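Local coordinates for uncharacterized protein (Legionella pneumophila subsp. pneumophila, PDB 5DGG) that is of unknown function but carries a domain assigned to the Legionella ubiquitin-specific protease A family, clan CA, and may therefore act on ubiquitin, at residues D99-L102 and D103-Q107; N37-I40 and E41-S45; G152-P156 and I157-T161. One frame throughout, in Å; residues are numbered along the deposited sequence. Where two conformers were deposited one is given.

Interaction 1 (D99-L102 and D103-Q107); sequences DYVL and DLLNQ
Leu105 N donates to Val101 O over 2.8 Å, with a nearly straight N-H...O angle of 174°. Asn106 N reaches Leu102 O over an equal 2.8 Å. Asp103 N bonds to Asp99 O, and Leu104 N to Tyr100 O. These are four successive i to i+4 bonds of one alpha-helix. On its inner side the side chains of Val101 and Leu105 lie alongside each other and point the same way. Val101 CG1, anti to the backbone N (chi1 -177°), is the branch that reaches Leu105 CD1, 4.1 Å away. Leu105 CG is beside its own N, and this lays the side chain back along the helix toward Val101. One residue earlier in each turn, Leu104 CD2 approaches Tyr100 CE2 obliquely at 4.4 Å, a loose contact with the ring. The segments belong to helix 98-108, the crossover of a beta-alpha-beta unit between strands 81-86 and 115-120. Val101 faces Leu83 and Leu85 of the first strand, whereas Leu105 packs on Val115 of the second. Tyr100 and Leu104 both touch Leu28. On the outer side, the Asp103 carboxylate folds back toward the preceding turn. Its OD1 lies 2.9 Å from Asp99 O, and both atoms are acceptors. The carboxylates of Asp99 and Asp103 are also near each other, with 5.1 Å between their OD1 atoms, and their like charges probably repel weakly.

Interaction 2 (N37-I40 and E41-S45); sequences NAII and ETLAS
Ile39 and Leu43 sit one turn apart on helix 33-47, the crossover of a beta-alpha-beta unit between strands 22-29 and 54-60. Leu43 N donates to Ile39 O over 2.8 Å. Their side chains meet more loosely. Ile39 CG1 is tucked in between the main-chain N and C of its own residue (chi1 69°), and this puts CD1 beside Leu43 CD2, 4.4 Å away. Leu43 has CG anti to its N (chi1 170°), and its side chain extends toward Met25 and helix 98-108. Ile40 is turned differently. Its CG1 lies beside the backbone N, and a second bend at chi2 keeps the side chain compact where it packs on Leu104 and Gln107. The helix kinks here, where Glu41 N and Thr42 N make no i to i+4 bond to the turn before. A water bridges the break. It donates to Ala38 O and accepts from Thr42 N over 2.9 Å. The Thr42 methyl CG2 lies beside Ile39 CB at 3.7 Å, but Thr42 was deposited in two conformers, so this approach is doubtful. Regular bonding resumes with Leu43 N, and the next bond runs from Ala44 N to Ile40 O over 2.7 Å. The Ala44 methyl carbon CB lies 3.1 Å from the same oxygen, Ile40 O.

Interaction 3 (G152-P156 and I157-T161); sequences GSYNP and ILIDT
Asn155 OD1 accepts from Leu158 N over 3.2 Å, with an N-H...O angle of 163°. The donor stands 48° above the amide plane, away from the lone-pair directions of OD1. The Asn155 amide also lies slantwise against the leucine side chain, its CG 3.7 Å from Leu158 CG. Asn155 CG is anti to its own backbone N (chi1 -174°), and this turns the amide back toward the start of the helix. The main chain of Asn155 takes part as well. Its O accepts from Ile159 N over 3.2 Å. Pro156 O then accepts from Asp160 N over 2.9 Å. Asn155 is thus the N-cap of helix 156-165, and Pro156 opens the first turn, where a residue without an N-H is readily accommodated. Tyr154, just ahead of the cap, and Ile159, in the first turn and a little beyond, form a hydrophobic staple across it. Ile159 CD1 comes obliquely to Tyr154 CD1 at 3.5 Å. The methyl is carried there by the isoleucine chain, which is extended at its end. Further along, Ile157 O takes two bonds from Thr161, one from N and one from OG1, the latter 2.8 Å long. The two donors reach it from opposite faces of its plane. Surrounding helices position these groups. Asn155 ND2 donates to Glu179 OE1 on helix 171-183, so the capping amide is held at both ends. Leu158 packs on Thr175 of that helix. His141 of helix 132-146 is touched by Asn155, Leu158 and Ile159, and Tyr154 rests on Lys145.

From the N terminus, interaction 2 comes first, then interaction 1, then interaction 3. Each lies within one continuous stretch, so none closes a long loop, and none nests in or crosses another. Interactions 2 and 1 lie on crossover helices that touch. Leu104 CD1 meets Ile40 CD1 at 3.4 Å, and Leu104 CG meets Leu43 CD2 at 3.6 Å. Together they join helices 33-47 and 98-108, which also share Leu28 of strand 22-29. Interaction 3 stands apart, on the other side of the chain's centre. Its centre is about 30 Å from that of interaction 1. It ties the loop after helix 132-146 to helices 156-165 and 171-183.

Interaction 1 (D99-L102 and D103-Q107)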
ATOM      1  N   ASP A  99       9.836   4.970 -11.375  1.00 29.47           N
ATOM      2  CA  ASP A  99      10.448   4.105 -12.388  1.00 32.31           C
ATOM      3  C   ASP A  99      10.166   2.661 -12.118  1.00 29.79           C
ATOM      4  O   ASP A  99       9.909   1.914 -13.039  1.00 28.79           O
ATOM      5  CB  ASP A  99      11.967   4.264 -12.381  1.00 39.68           C
ATOM      6  CG  ASP A  99      12.415   5.510 -13.095  1.00 49.57           C
ATOM      7  OD1 ASP A  99      11.855   5.809 -14.184  1.00 55.00           O
ATOM      8  OD2 ASP A  99      13.317   6.196 -12.558  1.00 59.82           O
ATOM      9  N   TYR A 100      10.243   2.313 -10.835  1.00 27.23           N
ATOM     10  CA  TYR A 100      10.034   0.968 -10.353  1.00 27.21           C
ATOM     11  C   TYR A 100       8.676   0.471 -10.740  1.00 24.81           C
ATOM     12  O   TYR A 100       8.550  -0.621 -11.315  1.00 23.59           O
ATOM     13  CB  TYR A 100      10.202   0.887  -8.825  1.00 27.61           C
ATOM     14  CG  TYR A 100      10.018  -0.502  -8.251  1.00 27.73           C
ATOM     15  CD1 TYR A 100      11.003  -1.483  -8.437  1.00 30.55           C
ATOM     16  CD2 TYR A 100       8.885  -0.853  -7.537  1.00 26.08           C
ATOM     17  CE1 TYR A 100      10.841  -2.753  -7.908  1.00 30.11           C
ATOM     18  CE2 TYR A 100       8.714  -2.121  -7.018  1.00 26.31           C
ATOM     19  CZ  TYR A 100       9.723  -3.062  -7.203  1.00 28.58           C
ATOM     20  OH  TYR A 100       9.604  -4.332  -6.734  1.00 28.76           O
ATOM     21  N   VAL A 101       7.642   1.255 -10.442  1.00 22.87           N
ATOM     22  CA  VAL A 101       6.299   0.803 -10.708  1.00 23.43           C
ATOM     23  C   VAL A 101       5.947   0.842 -12.198  1.00 22.56           C
ATOM     24  O   VAL A 101       5.243  -0.056 -12.690  1.00 21.83           O
ATOM     25  CB  VAL A 101       5.233   1.622  -9.924  1.00 24.06           C
ATOM     26  CG1 VAL A 101       3.868   1.042 -10.213  1.00 27.08           C
ATOM     27  CG2 VAL A 101       5.503   1.500  -8.440  1.00 25.11           C
ATOM     28  N   LEU A 102       6.387   1.892 -12.884  1.00 22.37           N
ATOM     29  CA  LEU A 102       6.205   1.969 -14.303  1.00 26.04           C
ATOM     30  C   LEU A 102       6.855   0.760 -15.015  1.00 27.99           C
ATOM     31  O   LEU A 102       6.262   0.175 -15.904  1.00 26.66           O
ATOM     32  CB  LEU A 102       6.787   3.262 -14.860  1.00 28.28           C
ATOM     33  CG  LEU A 102       5.946   4.513 -14.678  1.00 30.85           C
ATOM     34  CD1 LEU A 102       6.708   5.729 -15.224  1.00 34.85           C
ATOM     35  CD2 LEU A 102       4.589   4.360 -15.372  1.00 31.94           C
ATOM     36  N   ASP A 103       8.035   0.371 -14.580  1.00 29.36           N
ATOM     37  CA  ASP A 103       8.687  -0.813 -15.161  1.00 33.52           C
ATOM     38  C   ASP A 103       7.952  -2.094 -14.826  1.00 31.43           C
ATOM     39  O   ASP A 103       7.823  -2.967 -15.665  1.00 32.37           O
ATOM     40  CB  ASP A 103      10.138  -0.899 -14.741  1.00 39.74           C
ATOM     41  CG  ASP A 103      10.980   0.166 -15.384  1.00 49.98           C
ATOM     42  OD1 ASP A 103      10.434   1.211 -15.805  1.00 59.76           O
ATOM     43  OD2 ASP A 103      12.219  -0.007 -15.448  1.00 65.63           O
ATOM     44  N   LEU A 104       7.412  -2.190 -13.628  1.00 29.44           N
ATOM     45  CA  LEU A 104       6.595  -3.335 -13.248  1.00 29.94           C
ATOM     46  C   LEU A 104       5.358  -3.421 -14.111  1.00 30.10           C
ATOM     47  O   LEU A 104       5.035  -4.483 -14.669  1.00 31.24           O
ATOM     48  CB  LEU A 104       6.237  -3.188 -11.794  1.00 34.54           C
ATOM     49  CG  LEU A 104       5.489  -4.233 -11.010  1.00 40.30           C
ATOM     50  CD1 LEU A 104       6.092  -5.596 -11.245  1.00 45.44           C
ATOM     51  CD2 LEU A 104       5.622  -3.830  -9.569  1.00 42.74           C
ATOM     52  N   LEU A 105       4.657  -2.305 -14.250  1.00 27.20           N
ATOM     53  CA  LEU A 105       3.524  -2.265 -15.142  1.00 27.04           C
ATOM     54  C   LEU A 105       3.925  -2.562 -16.622  1.00 29.57           C
ATOM     55  O   LEU A 105       3.233  -3.324 -17.311  1.00 29.72           O
ATOM     56  CB  LEU A 105       2.781  -0.956 -15.009  1.00 26.86           C
ATOM     57  CG  LEU A 105       2.043  -0.845 -13.660  1.00 27.46           C
ATOM     58  CD1 LEU A 105       1.470   0.537 -13.552  1.00 28.07           C
ATOM     59  CD2 LEU A 105       0.921  -1.856 -13.494  1.00 30.75           C
ATOM     60  N   ASN A 106       4.999  -1.978 -17.116  1.00 30.30           N
ATOM     61  CA  ASN A 106       5.441  -2.331 -18.461  1.00 36.55           C
ATOM     62  C   ASN A 106       5.726  -3.823 -18.614  1.00 35.43           C
ATOM     63  O   ASN A 106       5.336  -4.411 -19.598  1.00 36.68           O
ATOM     64  CB  ASN A 106       6.639  -1.516 -18.916  1.00 37.97           C
ATOM     65  CG  ASN A 106       6.846  -1.620 -20.408  1.00 45.41           C
ATOM     66  OD1 ASN A 106       6.113  -1.006 -21.189  1.00 53.24           O
ATOM     67  ND2 ASN A 106       7.818  -2.429 -20.821  1.00 47.81           N
ATOM     68  N   GLN A 107       6.352  -4.450 -17.622  1.00 37.94           N
ATOM     69  CA  GLN A 107       6.508  -5.899 -17.667  1.00 40.29           C
ATOM     70  C   GLN A 107       5.166  -6.614 -17.802  1.00 41.05           C
ATOM     71  O   GLN A 107       5.071  -7.584 -18.556  1.00 45.94           O
ATOM     72  CB  GLN A 107       7.222  -6.422 -16.436  1.00 43.26           C
ATOM     73  CG  GLN A 107       8.608  -5.867 -16.268  1.00 48.85           C
ATOM     74  CD  GLN A 107       9.642  -6.950 -16.203  1.00 58.62           C
ATOM     75  OE1 GLN A 107       9.819  -7.718 -17.165  1.00 60.48           O
ATOM     76  NE2 GLN A 107      10.341  -7.032 -15.065  1.00 64.22           N
TER

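Interaction 2 (N37-I40 and E41-S45)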
ATOM      1  N   ASN A  37      10.146  -9.913 -10.334  1.00 35.02           N
ATOM      2  CA  ASN A  37      10.021 -10.972 -11.332  1.00 35.91           C
ATOM      3  C   ASN A  37       8.974 -11.998 -10.982  1.00 36.18           C
ATOM      4  O   ASN A  37       8.205 -12.392 -11.832  1.00 36.04           O
ATOM      5  CB  ASN A  37      11.349 -11.674 -11.573  1.00 37.95           C
ATOM      6  CG  ASN A  37      12.391 -10.737 -12.139  1.00 37.94           C
ATOM      7  OD1 ASN A  37      12.075  -9.610 -12.555  1.00 39.02           O
ATOM      8  ND2 ASN A  37      13.635 -11.174 -12.138  1.00 38.34           N
ATOM      9  N   ALA A  38       8.927 -12.387  -9.730  1.00 35.89           N
ATOM     10  CA  ALA A  38       8.015 -13.417  -9.296  1.00 38.78           C
ATOM     11  C   ALA A  38       6.554 -13.027  -9.357  1.00 40.56           C
ATOM     12  O   ALA A  38       5.710 -13.913  -9.404  1.00 45.70           O
ATOM     13  CB  ALA A  38       8.341 -13.822  -7.872  1.00 38.04           C
ATOM     14  N   ILE A  39       6.229 -11.740  -9.297  1.00 38.80           N
ATOM     15  CA  ILE A  39       4.817 -11.369  -9.266  1.00 40.15           C
ATOM     16  C   ILE A  39       4.229 -10.874 -10.573  1.00 36.30           C
ATOM     17  O   ILE A  39       3.040 -10.552 -10.602  1.00 37.94           O
ATOM     18  CB  ILE A  39       4.488 -10.311  -8.205  1.00 43.18           C
ATOM     19  CG1 ILE A  39       5.085  -8.952  -8.559  1.00 40.00           C
ATOM     20  CG2 ILE A  39       4.871 -10.832  -6.828  1.00 48.74           C
ATOM     21  CD1 ILE A  39       4.318  -7.859  -7.848  1.00 46.54           C
ATOM     22  N   ILE A  40       5.038 -10.783 -11.628  1.00 34.19           N
ATOM     23  CA  ILE A  40       4.554 -10.226 -12.898  1.00 35.31           C
ATOM     24  C   ILE A  40       3.299 -10.975 -13.326  1.00 33.97           C
ATOM     25  O   ILE A  40       2.324 -10.357 -13.753  1.00 31.63           O
ATOM     26  CB  ILE A  40       5.591 -10.327 -14.042  1.00 36.11           C
ATOM     27  CG1 ILE A  40       6.813  -9.499 -13.758  1.00 36.27           C
ATOM     28  CG2 ILE A  40       5.009  -9.868 -15.387  1.00 35.13           C
ATOM     29  CD1 ILE A  40       6.542  -8.064 -13.471  1.00 36.31           C
ATOM     30  N   GLU A  41       3.294 -12.301 -13.181  1.00 34.46           N
ATOM     31  CA  GLU A  41       2.205 -13.075 -13.752  1.00 36.50           C
ATOM     32  C   GLU A  41       0.912 -12.870 -12.964  1.00 35.32           C
ATOM     33  O   GLU A  41      -0.180 -12.700 -13.539  1.00 33.22           O
ATOM     34  CB  GLU A  41       2.602 -14.541 -13.920  1.00 42.70           C
ATOM     35  CG  GLU A  41       3.532 -14.721 -15.146  1.00 47.58           C
ATOM     36  CD  GLU A  41       3.809 -16.163 -15.509  1.00 55.42           C
ATOM     37  OE1 GLU A  41       4.582 -16.774 -14.768  1.00 60.23           O
ATOM     38  OE2 GLU A  41       3.293 -16.686 -16.542  1.00 68.01           O
ATOM     39  N   THR A  42       1.048 -12.840 -11.660  1.00 33.63           N
ATOM     40  CA  THR A  42      -0.093 -12.558 -10.796  0.60 35.02           C
ATOM     41  C   THR A  42      -0.588 -11.124 -10.997  1.00 30.54           C
ATOM     42  O   THR A  42      -1.790 -10.898 -11.143  1.00 30.22           O
ATOM     43  CB  THR A  42       0.175 -12.878  -9.312  0.60 37.29           C
ATOM     44  OG1 THR A  42      -1.016 -12.651  -8.559  0.60 42.58           O
ATOM     45  CG2 THR A  42       1.265 -12.015  -8.718  0.60 37.81           C
ATOM     46  N   LEU A  43       0.313 -10.177 -11.085  1.00 28.48           N
ATOM     47  CA  LEU A  43      -0.104  -8.796 -11.222  1.00 29.58           C
ATOM     48  C   LEU A  43      -0.713  -8.581 -12.637  1.00 29.35           C
ATOM     49  O   LEU A  43      -1.764  -7.927 -12.791  1.00 29.00           O
ATOM     50  CB  LEU A  43       1.080  -7.868 -10.900  1.00 30.28           C
ATOM     51  CG  LEU A  43       0.893  -6.390 -11.207  1.00 29.72           C
ATOM     52  CD1 LEU A  43      -0.151  -5.780 -10.308  1.00 29.70           C
ATOM     53  CD2 LEU A  43       2.215  -5.646 -11.065  1.00 31.02           C
ATOM     54  N   ALA A  44      -0.129  -9.205 -13.659  1.00 28.36           N
ATOM     55  CA  ALA A  44      -0.662  -9.062 -15.016  1.00 28.90           C
ATOM     56  C   ALA A  44      -2.055  -9.688 -15.078  1.00 28.90           C
ATOM     57  O   ALA A  44      -3.015  -9.093 -15.602  1.00 27.52           O
ATOM     58  CB  ALA A  44       0.261  -9.711 -16.025  1.00 30.98           C
ATOM     59  N   SER A  45      -2.202 -10.854 -14.469  1.00 28.61           N
ATOM     60  CA  SER A  45      -3.499 -11.481 -14.460  1.00 31.18           C
ATOM     61  C   SER A  45      -4.595 -10.577 -13.861  1.00 30.36           C
ATOM     62  O   SER A  45      -5.691 -10.495 -14.392  1.00 31.09           O
ATOM     63  CB  SER A  45      -3.444 -12.788 -13.715  1.00 33.22           C
ATOM     64  OG  SER A  45      -4.756 -13.238 -13.607  1.00 43.45           O
TER
HETATM   65  O   HOH W   1       3.050 -14.321 -10.264  1.00 38.72           O

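Interaction 3 (G152-P156 and I157-T161)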
ATOM      1  N   GLY A 152     -16.661  -4.945   7.277  1.00 50.96           N
ATOM      2  CA  GLY A 152     -15.760  -5.905   7.925  1.00 49.82           C
ATOM      3  C   GLY A 152     -14.364  -6.083   7.315  1.00 48.49           C
ATOM      4  O   GLY A 152     -13.521  -6.768   7.887  1.00 46.51           O
ATOM      5  N   SER A 153     -14.102  -5.483   6.155  1.00 45.88           N
ATOM      6  CA  SER A 153     -12.892  -5.790   5.373  1.00 44.12           C
ATOM      7  C   SER A 153     -11.768  -4.792   5.603  1.00 40.59           C
ATOM      8  O   SER A 153     -10.688  -4.907   4.996  1.00 40.45           O
ATOM      9  CB  SER A 153     -13.219  -5.763   3.877  1.00 43.53           C
ATOM     10  OG  SER A 153     -14.262  -6.659   3.583  1.00 52.66           O
ATOM     11  N   TYR A 154     -12.037  -3.786   6.414  1.00 37.49           N
ATOM     12  CA  TYR A 154     -11.021  -2.813   6.786  1.00 35.56           C
ATOM     13  C   TYR A 154     -11.165  -2.509   8.275  1.00 38.22           C
ATOM     14  O   TYR A 154     -12.204  -2.841   8.877  1.00 36.20           O
ATOM     15  CB  TYR A 154     -11.175  -1.529   5.984  1.00 34.69           C
ATOM     16  CG  TYR A 154     -12.521  -0.830   6.080  1.00 36.00           C
ATOM     17  CD1 TYR A 154     -12.820   0.009   7.160  1.00 37.30           C
ATOM     18  CD2 TYR A 154     -13.487  -0.989   5.097  1.00 37.59           C
ATOM     19  CE1 TYR A 154     -14.034   0.648   7.248  1.00 40.14           C
ATOM     20  CE2 TYR A 154     -14.714  -0.338   5.168  1.00 38.65           C
ATOM     21  CZ  TYR A 154     -14.988   0.477   6.250  1.00 41.43           C
ATOM     22  OH  TYR A 154     -16.183   1.152   6.382  1.00 41.27           O
ATOM     23  N   ASN A 155     -10.160  -1.831   8.830  1.00 35.14           N
ATOM     24  CA  ASN A 155      -9.960  -1.728  10.257  1.00 36.88           C
ATOM     25  C   ASN A 155     -10.166  -0.275  10.622  1.00 36.13           C
ATOM     26  O   ASN A 155      -9.256   0.531  10.490  1.00 35.94           O
ATOM     27  CB  ASN A 155      -8.553  -2.173  10.638  1.00 37.66           C
ATOM     28  CG  ASN A 155      -8.337  -2.215  12.140  1.00 42.83           C
ATOM     29  OD1 ASN A 155      -8.712  -1.298  12.871  1.00 43.47           O
ATOM     30  ND2 ASN A 155      -7.721  -3.281  12.599  1.00 42.50           N
ATOM     31  N   PRO A 156     -11.369   0.070  11.103  1.00 37.78           N
ATOM     32  CA  PRO A 156     -11.682   1.483  11.323  1.00 36.42           C
ATOM     33  C   PRO A 156     -10.789   2.126  12.367  1.00 35.61           C
ATOM     34  O   PRO A 156     -10.520   3.323  12.300  1.00 35.87           O
ATOM     35  CB  PRO A 156     -13.138   1.460  11.814  1.00 40.02           C
ATOM     36  CG  PRO A 156     -13.662   0.115  11.493  1.00 41.23           C
ATOM     37  CD  PRO A 156     -12.496  -0.821  11.422  1.00 40.27           C
ATOM     38  N   ILE A 157     -10.289   1.336  13.308  1.00 35.09           N
ATOM     39  CA  ILE A 157      -9.431   1.896  14.345  1.00 36.54           C
ATOM     40  C   ILE A 157      -8.154   2.451  13.744  1.00 35.79           C
ATOM     41  O   ILE A 157      -7.719   3.557  14.080  1.00 33.61           O
ATOM     42  CB  ILE A 157      -9.084   0.877  15.423  1.00 38.16           C
ATOM     43  CG1 ILE A 157     -10.375   0.332  16.072  1.00 41.31           C
ATOM     44  CG2 ILE A 157      -8.234   1.548  16.483  1.00 40.80           C
ATOM     45  CD1 ILE A 157     -10.158  -0.890  16.955  1.00 42.71           C
ATOM     46  N   LEU A 158      -7.546   1.678  12.847  1.00 33.69           N
ATOM     47  CA  LEU A 158      -6.357   2.175  12.153  1.00 31.91           C
ATOM     48  C   LEU A 158      -6.644   3.378  11.269  1.00 29.30           C
ATOM     49  O   LEU A 158      -5.838   4.303  11.220  1.00 29.35           O
ATOM     50  CB  LEU A 158      -5.695   1.069  11.324  1.00 32.51           C
ATOM     51  CG  LEU A 158      -5.280  -0.188  12.045  1.00 32.64           C
ATOM     52  CD1 LEU A 158      -4.666  -1.136  11.040  1.00 33.32           C
ATOM     53  CD2 LEU A 158      -4.300   0.068  13.167  1.00 34.53           C
ATOM     54  N   ILE A 159      -7.764   3.370  10.550  1.00 28.49           N
ATOM     55  CA  ILE A 159      -8.101   4.495   9.710  1.00 27.91           C
ATOM     56  C   ILE A 159      -8.301   5.775  10.511  1.00 30.03           C
ATOM     57  O   ILE A 159      -7.821   6.826  10.122  1.00 28.58           O
ATOM     58  CB  ILE A 159      -9.388   4.229   8.924  1.00 28.46           C
ATOM     59  CG1 ILE A 159      -9.148   3.132   7.897  1.00 29.43           C
ATOM     60  CG2 ILE A 159      -9.881   5.499   8.257  1.00 29.09           C
ATOM     61  CD1 ILE A 159     -10.422   2.565   7.301  1.00 30.33           C
ATOM     62  N   ASP A 160      -9.070   5.674  11.598  1.00 31.83           N
ATOM     63  CA  ASP A 160      -9.403   6.863  12.402  1.00 34.74           C
ATOM     64  C   ASP A 160      -8.202   7.340  13.190  1.00 33.24           C
ATOM     65  O   ASP A 160      -8.042   8.533  13.391  1.00 36.36           O
ATOM     66  CB  ASP A 160     -10.592   6.627  13.361  1.00 37.36           C
ATOM     67  CG  ASP A 160     -11.886   6.181  12.633  1.00 40.16           C
ATOM     68  OD1 ASP A 160     -11.999   6.330  11.387  1.00 39.97           O
ATOM     69  OD2 ASP A 160     -12.768   5.636  13.324  1.00 40.66           O
ATOM     70  N   THR A 161      -7.337   6.435  13.630  1.00 32.44           N
ATOM     71  CA  THR A 161      -6.105   6.896  14.276  1.00 32.09           C
ATOM     72  C   THR A 161      -5.243   7.678  13.282  1.00 31.90           C
ATOM     73  O   THR A 161      -4.814   8.848  13.538  1.00 28.56           O
ATOM     74  CB  THR A 161      -5.341   5.748  14.915  1.00 33.29           C
ATOM     75  OG1 THR A 161      -6.185   5.126  15.894  1.00 34.31           O
ATOM     76  CG2 THR A 161      -4.060   6.257  15.578  1.00 33.82           C
TER